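Local coordinates for periplasmic oligopeptide-binding protein (Burkholderia pseudomallei, PDB 3ZS6) that probably binds oligopeptides in the periplasm and hands them to an ABC transporter for uptake into the cell, at residues G313-F318 with A451-L456; P434-L439 with T457-L462. All coordinates share one frame; numbering follows the deposited sequence.

Interaction 1: G313-F318 with A451-L456; sequences GVQRPF and ARAALL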
ATOM      1  N   GLY A 313     -10.449  -7.914  12.074  1.00 22.91           N
ATOM      2  CA  GLY A 313      -9.559  -7.751  13.213  1.00 21.44           C
ATOM      3  C   GLY A 313      -9.866  -6.607  14.174  1.00 24.79           C
ATOM      4  O   GLY A 313      -9.305  -6.560  15.267  1.00 29.42           O
ATOM      5  N   VAL A 314     -10.723  -5.670  13.779  1.00 23.60           N
ATOM      6  CA  VAL A 314     -11.241  -4.687  14.735  1.00 24.92           C
ATOM      7  C   VAL A 314     -12.759  -4.694  14.732  1.00 26.23           C
ATOM      8  O   VAL A 314     -13.380  -5.143  13.772  1.00 26.22           O
ATOM      9  CB  VAL A 314     -10.735  -3.252  14.467  1.00 28.46           C
ATOM     10  CG1 VAL A 314      -9.251  -3.154  14.770  1.00 21.20           C
ATOM     11  CG2 VAL A 314     -11.046  -2.823  13.024  1.00 26.96           C
ATOM     12  N   GLN A 315     -13.359  -4.195  15.805  1.00 26.66           N
ATOM     13  CA  GLN A 315     -14.810  -4.257  15.932  1.00 32.48           C
ATOM     14  C   GLN A 315     -15.486  -3.161  15.126  1.00 34.01           C
ATOM     15  O   GLN A 315     -16.623  -3.317  14.690  1.00 38.59           O
ATOM     16  CB  GLN A 315     -15.223  -4.170  17.403  1.00 31.81           C
ATOM     17  CG  GLN A 315     -14.526  -5.189  18.286  1.00 32.41           C
ATOM     18  CD  GLN A 315     -14.786  -4.956  19.761  1.00 38.98           C
ATOM     19  OE1 GLN A 315     -14.816  -3.815  20.224  1.00 44.13           O
ATOM     20  NE2 GLN A 315     -14.980  -6.039  20.507  1.00 32.50           N
ATOM     21  N   ARG A 316     -14.771  -2.062  14.912  1.00 32.90           N
ATOM     22  CA  ARG A 316     -15.352  -0.872  14.312  1.00 26.96           C
ATOM     23  C   ARG A 316     -14.270   0.169  14.110  1.00 24.87           C
ATOM     24  O   ARG A 316     -13.212   0.099  14.738  1.00 21.78           O
ATOM     25  CB  ARG A 316     -16.411  -0.294  15.247  1.00 33.56           C
ATOM     26  CG  ARG A 316     -15.929  -0.193  16.689  1.00 30.89           C
ATOM     27  CD  ARG A 316     -16.439   1.057  17.398  1.00 30.44           C
ATOM     28  NE  ARG A 316     -15.942   1.118  18.773  1.00 35.53           N
ATOM     29  CZ  ARG A 316     -14.779   1.659  19.130  1.00 36.63           C
ATOM     30  NH1 ARG A 316     -13.983   2.202  18.215  1.00 33.87           N
ATOM     31  NH2 ARG A 316     -14.412   1.661  20.404  1.00 33.17           N
ATOM     32  N   PRO A 317     -14.532   1.144  13.231  1.00 20.88           N
ATOM     33  CA  PRO A 317     -13.544   2.206  13.042  1.00 28.65           C
ATOM     34  C   PRO A 317     -13.512   3.136  14.248  1.00 32.32           C
ATOM     35  O   PRO A 317     -14.300   2.981  15.187  1.00 30.69           O
ATOM     36  CB  PRO A 317     -14.057   2.952  11.805  1.00 23.16           C
ATOM     37  CG  PRO A 317     -15.519   2.663  11.768  1.00 28.83           C
ATOM     38  CD  PRO A 317     -15.678   1.275  12.316  1.00 23.95           C
ATOM     39  N   PHE A 318     -12.581   4.080  14.219  1.00 28.34           N
ATOM     40  CA  PHE A 318     -12.466   5.091  15.254  1.00 28.15           C
ATOM     41  C   PHE A 318     -13.290   6.319  14.864  1.00 26.00           C
ATOM     42  O   PHE A 318     -13.098   6.898  13.794  1.00 24.47           O
ATOM     43  CB  PHE A 318     -10.995   5.458  15.449  1.00 25.90           C
ATOM     44  CG  PHE A 318     -10.771   6.677  16.295  1.00 20.16           C
ATOM     45  CD1 PHE A 318     -10.825   6.600  17.679  1.00 27.86           C
ATOM     46  CD2 PHE A 318     -10.492   7.896  15.704  1.00 15.65           C
ATOM     47  CE1 PHE A 318     -10.599   7.722  18.461  1.00 30.85           C
ATOM     48  CE2 PHE A 318     -10.268   9.024  16.469  1.00 20.05           C
ATOM     49  CZ  PHE A 318     -10.323   8.939  17.856  1.00 32.70           C
ATOM     50  N   ALA A 451     -11.748 -11.749  21.282  1.00 42.65           N
ATOM     51  CA  ALA A 451     -10.865 -11.146  22.272  1.00 41.25           C
ATOM     52  C   ALA A 451      -9.756 -10.346  21.597  1.00 39.77           C
ATOM     53  O   ALA A 451      -9.448  -9.221  21.998  1.00 38.12           O
ATOM     54  CB  ALA A 451     -10.269 -12.219  23.170  1.00 38.39           C
ATOM     55  N   ARG A 452      -9.147 -10.942  20.579  1.00 37.72           N
ATOM     56  CA  ARG A 452      -8.131 -10.256  19.802  1.00 34.22           C
ATOM     57  C   ARG A 452      -8.681  -8.929  19.286  1.00 28.28           C
ATOM     58  O   ARG A 452      -8.070  -7.877  19.480  1.00 27.18           O
ATOM     59  CB  ARG A 452      -7.674 -11.131  18.630  1.00 36.14           C
ATOM     60  CG  ARG A 452      -6.627 -10.478  17.742  1.00 25.09           C
ATOM     61  CD  ARG A 452      -6.136 -11.428  16.660  1.00 24.51           C
ATOM     62  NE  ARG A 452      -5.093 -10.821  15.831  1.00 29.48           N
ATOM     63  CZ  ARG A 452      -5.300 -10.266  14.640  1.00 29.46           C
ATOM     64  NH1 ARG A 452      -6.521 -10.233  14.117  1.00 22.31           N
ATOM     65  NH2 ARG A 452      -4.279  -9.746  13.966  1.00 28.98           N
ATOM     66  N   ALA A 453      -9.846  -8.984  18.643  1.00 24.01           N
ATOM     67  CA  ALA A 453     -10.446  -7.801  18.032  1.00 32.04           C
ATOM     68  C   ALA A 453     -10.641  -6.679  19.042  1.00 34.48           C
ATOM     69  O   ALA A 453     -10.340  -5.518  18.765  1.00 29.65           O
ATOM     70  CB  ALA A 453     -11.772  -8.155  17.373  1.00 34.61           C
ATOM     71  N   ALA A 454     -11.156  -7.039  20.212  1.00 35.56           N
ATOM     72  CA  ALA A 454     -11.419  -6.076  21.266  1.00 36.75           C
ATOM     73  C   ALA A 454     -10.148  -5.316  21.615  1.00 30.84           C
ATOM     74  O   ALA A 454     -10.152  -4.088  21.708  1.00 29.04           O
ATOM     75  CB  ALA A 454     -11.969  -6.781  22.497  1.00 41.53           C
ATOM     76  N   LEU A 455      -9.062  -6.057  21.806  1.00 24.98           N
ATOM     77  CA  LEU A 455      -7.782  -5.452  22.157  1.00 24.64           C
ATOM     78  C   LEU A 455      -7.213  -4.595  21.016  1.00 30.02           C
ATOM     79  O   LEU A 455      -6.636  -3.537  21.262  1.00 29.67           O
ATOM     80  CB  LEU A 455      -6.778  -6.529  22.585  1.00 26.39           C
ATOM     81  CG  LEU A 455      -7.083  -7.214  23.922  1.00 33.73           C
ATOM     82  CD1 LEU A 455      -5.947  -8.144  24.343  1.00 35.34           C
ATOM     83  CD2 LEU A 455      -7.346  -6.179  25.001  1.00 36.53           C
ATOM     84  N   LEU A 456      -7.377  -5.041  19.772  1.00 22.60           N
ATOM     85  CA  LEU A 456      -6.879  -4.257  18.644  1.00 22.56           C
ATOM     86  C   LEU A 456      -7.674  -2.964  18.486  1.00 23.28           C
ATOM     87  O   LEU A 456      -7.125  -1.924  18.120  1.00 22.22           O
ATOM     88  CB  LEU A 456      -6.898  -5.066  17.343  1.00 20.72           C
ATOM     89  CG  LEU A 456      -5.939  -6.255  17.261  1.00 23.34           C
ATOM     90  CD1 LEU A 456      -5.988  -6.873  15.862  1.00 22.69           C
ATOM     91  CD2 LEU A 456      -4.515  -5.841  17.622  1.00 18.42           C
TER
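The guanidinium of Arg452 is the flat group to start from: Leu456 CD1 sits over the centre of one face, 3.6 Å above the plane, and Gly313 CA comes to it obliquely, 4.0 Å from NH1. Arg452 reaches that place as an extended chain, with CG opposite the backbone N (chi1 179°) and the salt bridge to Asp412 and a hydrogen bond to Asn444 fixing the far end. The carboxamide of Gln315 lies against the helix backbone at the other end of the contact, where NE2 is 3.6 Å from Ala454 CA and also touches its CB.

Between them the carbonyl of Gly313 points at the helix. Its O receives a CA-H...O contact from Ala453 CA at 3.2 Å, with 153° at the hydrogen, and meets Leu456 CD1 at 3.4 Å. The small Ala453 lets the loop come this close, the CA atoms of Val314 and Ala453 being 4.6 Å apart. Gly313 has a phi of 99°, a backbone conformation that glycine readily takes.

In fold terms, residues 313-318, part of the loop between strand 301-302 and helix 327-340 of a family 5 solute-binding protein, lie against helix 449-464. Val314 CG1 packs on Leu456 CB at 4.0 Å, the two side chains crossing at about a right angle. One turn on from Ala453, Thr457 OG1 is hydrogen-bonded to the backbone N of Gln315 and also to the carbonyl of Ala453.

Interaction 2: P434-L439 with T457-L462; sequences PKVDSL and TQAHDL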
ATOM      1  N   PRO A 434       4.308   2.905  23.437  1.00 26.09           N
ATOM      2  CA  PRO A 434       4.580   1.570  23.981  1.00 23.31           C
ATOM      3  C   PRO A 434       3.319   0.874  24.487  1.00 27.59           C
ATOM      4  O   PRO A 434       3.213  -0.345  24.372  1.00 32.93           O
ATOM      5  CB  PRO A 434       5.530   1.852  25.153  1.00 24.24           C
ATOM      6  CG  PRO A 434       6.202   3.141  24.785  1.00 29.17           C
ATOM      7  CD  PRO A 434       5.147   3.942  24.068  1.00 24.55           C
ATOM      8  N   LYS A 435       2.381   1.631  25.048  1.00 27.86           N
ATOM      9  CA  LYS A 435       1.122   1.041  25.487  1.00 28.77           C
ATOM     10  C   LYS A 435       0.339   0.496  24.288  1.00 26.23           C
ATOM     11  O   LYS A 435      -0.142  -0.644  24.311  1.00 24.16           O
ATOM     12  CB  LYS A 435       0.284   2.046  26.272  1.00 30.68           C
ATOM     13  CG  LYS A 435      -1.053   1.498  26.738  1.00 40.40           C
ATOM     14  CD  LYS A 435      -0.880   0.243  27.590  1.00 46.79           C
ATOM     15  CE  LYS A 435      -2.219  -0.266  28.111  1.00 47.25           C
ATOM     16  NZ  LYS A 435      -2.074  -1.488  28.958  1.00 51.37           N
ATOM     17  N   VAL A 436       0.217   1.303  23.237  1.00 24.29           N
ATOM     18  CA  VAL A 436      -0.405   0.813  22.014  1.00 23.65           C
ATOM     19  C   VAL A 436       0.286  -0.474  21.561  1.00 20.20           C
ATOM     20  O   VAL A 436      -0.371  -1.479  21.303  1.00 23.88           O
ATOM     21  CB  VAL A 436      -0.366   1.855  20.871  1.00 25.82           C
ATOM     22  CG1 VAL A 436      -0.757   1.202  19.553  1.00 22.36           C
ATOM     23  CG2 VAL A 436      -1.282   3.035  21.188  1.00 26.95           C
ATOM     24  N   ASP A 437       1.611  -0.439  21.473  1.00 16.63           N
ATOM     25  CA  ASP A 437       2.369  -1.601  21.025  1.00 20.75           C
ATOM     26  C   ASP A 437       2.126  -2.823  21.918  1.00 26.66           C
ATOM     27  O   ASP A 437       1.966  -3.940  21.423  1.00 21.32           O
ATOM     28  CB  ASP A 437       3.866  -1.274  20.943  1.00 29.85           C
ATOM     29  CG  ASP A 437       4.204  -0.335  19.782  1.00 35.50           C
ATOM     30  OD1 ASP A 437       3.282   0.302  19.226  1.00 29.67           O
ATOM     31  OD2 ASP A 437       5.400  -0.231  19.432  1.00 34.54           O
ATOM     32  N   SER A 438       2.081  -2.616  23.230  1.00 25.41           N
ATOM     33  CA  SER A 438       1.911  -3.748  24.139  1.00 29.55           C
ATOM     34  C   SER A 438       0.500  -4.315  24.027  1.00 24.72           C
ATOM     35  O   SER A 438       0.305  -5.523  24.124  1.00 29.92           O
ATOM     36  CB  SER A 438       2.244  -3.372  25.591  1.00 32.43           C
ATOM     37  OG  SER A 438       1.100  -2.916  26.286  1.00 37.30           O
ATOM     38  N   LEU A 439      -0.478  -3.440  23.815  1.00 20.14           N
ATOM     39  CA  LEU A 439      -1.848  -3.881  23.587  1.00 24.24           C
ATOM     40  C   LEU A 439      -1.943  -4.749  22.331  1.00 30.24           C
ATOM     41  O   LEU A 439      -2.669  -5.746  22.308  1.00 28.53           O
ATOM     42  CB  LEU A 439      -2.803  -2.686  23.490  1.00 24.01           C
ATOM     43  CG  LEU A 439      -3.150  -1.977  24.806  1.00 32.43           C
ATOM     44  CD1 LEU A 439      -4.043  -0.772  24.555  1.00 33.70           C
ATOM     45  CD2 LEU A 439      -3.811  -2.932  25.799  1.00 30.77           C
ATOM     46  N   THR A 457      -8.972  -3.037  18.765  1.00 23.74           N
ATOM     47  CA  THR A 457      -9.834  -1.870  18.703  1.00 22.72           C
ATOM     48  C   THR A 457      -9.406  -0.874  19.776  1.00 28.39           C
ATOM     49  O   THR A 457      -9.280   0.328  19.515  1.00 26.88           O
ATOM     50  CB  THR A 457     -11.315  -2.249  18.912  1.00 27.24           C
ATOM     51  OG1 THR A 457     -11.730  -3.147  17.877  1.00 32.42           O
ATOM     52  CG2 THR A 457     -12.196  -1.014  18.882  1.00 24.54           C
ATOM     53  N   GLN A 458      -9.165  -1.385  20.981  1.00 26.77           N
ATOM     54  CA  GLN A 458      -8.709  -0.546  22.082  1.00 30.75           C
ATOM     55  C   GLN A 458      -7.391   0.139  21.732  1.00 24.15           C
ATOM     56  O   GLN A 458      -7.243   1.341  21.928  1.00 24.46           O
ATOM     57  CB  GLN A 458      -8.569  -1.356  23.371  1.00 31.11           C
ATOM     58  CG  GLN A 458      -8.069  -0.531  24.545  1.00 34.38           C
ATOM     59  CD  GLN A 458      -7.857  -1.358  25.797  1.00 37.05           C
ATOM     60  OE1 GLN A 458      -8.077  -2.572  25.804  1.00 34.62           O
ATOM     61  NE2 GLN A 458      -7.417  -0.701  26.867  1.00 39.27           N
ATOM     62  N   ALA A 459      -6.444  -0.629  21.194  1.00 21.45           N
ATOM     63  CA  ALA A 459      -5.156  -0.081  20.770  1.00 23.48           C
ATOM     64  C   ALA A 459      -5.282   0.960  19.647  1.00 24.16           C
ATOM     65  O   ALA A 459      -4.600   1.990  19.675  1.00 19.65           O
ATOM     66  CB  ALA A 459      -4.214  -1.201  20.350  1.00 25.76           C
ATOM     67  N   HIS A 460      -6.133   0.692  18.657  1.00 23.92           N
ATOM     68  CA  HIS A 460      -6.331   1.649  17.568  1.00 25.36           C
ATOM     69  C   HIS A 460      -6.895   2.966  18.105  1.00 25.11           C
ATOM     70  O   HIS A 460      -6.335   4.034  17.841  1.00 22.29           O
ATOM     71  CB  HIS A 460      -7.229   1.085  16.455  1.00 15.84           C
ATOM     72  CG  HIS A 460      -7.468   2.047  15.324  1.00 15.89           C
ATOM     73  ND1 HIS A 460      -8.732   2.416  14.913  1.00 19.07           N
ATOM     74  CD2 HIS A 460      -6.604   2.724  14.529  1.00 16.80           C
ATOM     75  CE1 HIS A 460      -8.637   3.279  13.915  1.00 23.66           C
ATOM     76  NE2 HIS A 460      -7.356   3.484  13.663  1.00 15.22           N
ATOM     77  N   ASP A 461      -7.991   2.882  18.862  1.00 23.67           N
ATOM     78  CA  ASP A 461      -8.590   4.060  19.497  1.00 24.58           C
ATOM     79  C   ASP A 461      -7.561   4.845  20.306  1.00 22.97           C
ATOM     80  O   ASP A 461      -7.507   6.075  20.242  1.00 23.18           O
ATOM     81  CB  ASP A 461      -9.736   3.664  20.439  1.00 30.22           C
ATOM     82  CG  ASP A 461     -10.941   3.090  19.711  1.00 31.37           C
ATOM     83  OD1 ASP A 461     -11.019   3.194  18.465  1.00 27.26           O
ATOM     84  OD2 ASP A 461     -11.826   2.545  20.405  1.00 34.15           O
ATOM     85  N   LEU A 462      -6.761   4.131  21.091  1.00 23.71           N
ATOM     86  CA  LEU A 462      -5.765   4.779  21.936  1.00 20.87           C
ATOM     87  C   LEU A 462      -4.796   5.596  21.089  1.00 23.29           C
ATOM     88  O   LEU A 462      -4.512   6.761  21.394  1.00 21.89           O
ATOM     89  CB  LEU A 462      -4.998   3.744  22.762  1.00 23.85           C
ATOM     90  CG  LEU A 462      -4.028   4.324  23.795  1.00 24.52           C
ATOM     91  CD1 LEU A 462      -4.771   5.252  24.747  1.00 22.70           C
ATOM     92  CD2 LEU A 462      -3.306   3.213  24.569  1.00 22.20           C
TER
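Leu462 has CG anti to the backbone N (chi1 -174°) and then bends at chi2, which carries CD2 in among Lys435, Val436 and Leu439 of the facing helix. There CD2 lies 3.6 Å from Lys435 CG, the leucine and lysine side chains crossing nearly perpendicularly, and 3.9 Å from Val436 CG2; Leu439 CD1 forms the third wall, 4.1 Å from the same Leu462 CD2. Val436 and Leu462 run alongside each other, pointing opposite ways, with CG2 of the valine also resting near the carbonyl O of Ala459.

Leu439 holds the other half of the interface. The backbone places its CB on Ala459 CB at 3.7 Å, and chi1 of -75° turns CG so that CD1 reaches the chain of Gln458, 4.0 Å from CG. The extended Gln458 crosses Leu439 roughly perpendicularly, and its CG and amide atoms lie at the exposed edge of the contact. The methyl of Ala459 is what allows the backbones to approach: its CA is 5.0 Å from that of Val436, and the segment axes come within 8.8 Å.

The pair is apolar and nearly antiparallel, at 163° between the N-to-C directions, as expected of two successive helices of a helical hairpin. Helix 434-443 starts just after Cys432, whose disulfide partner is Cys422, a residue whose backbone N-H is hydrogen-bonded to Asp437 OD2, while Phe417 of helix 414-417 packs against Ala459 and His460 of helix 449-464.

Both interactions are built on helix 449-464, its earlier half serving interaction 1 and its later half interaction 2, with centres about 10 Å apart. The segments alternate along the chain: 313-318, then 434-439, then 451-456 and 457-462. The loop and helix 434-443 are thus two separate partners of a single helix. They also touch across the boundary, since Arg316 makes a salt bridge to Asp461 and Phe318 packs against the same aspartate. The loop, far off in sequence, and helix 434-443 therefore pack against the same helix, the contact centres lying about 21 and 22 Å from the centre of the chain.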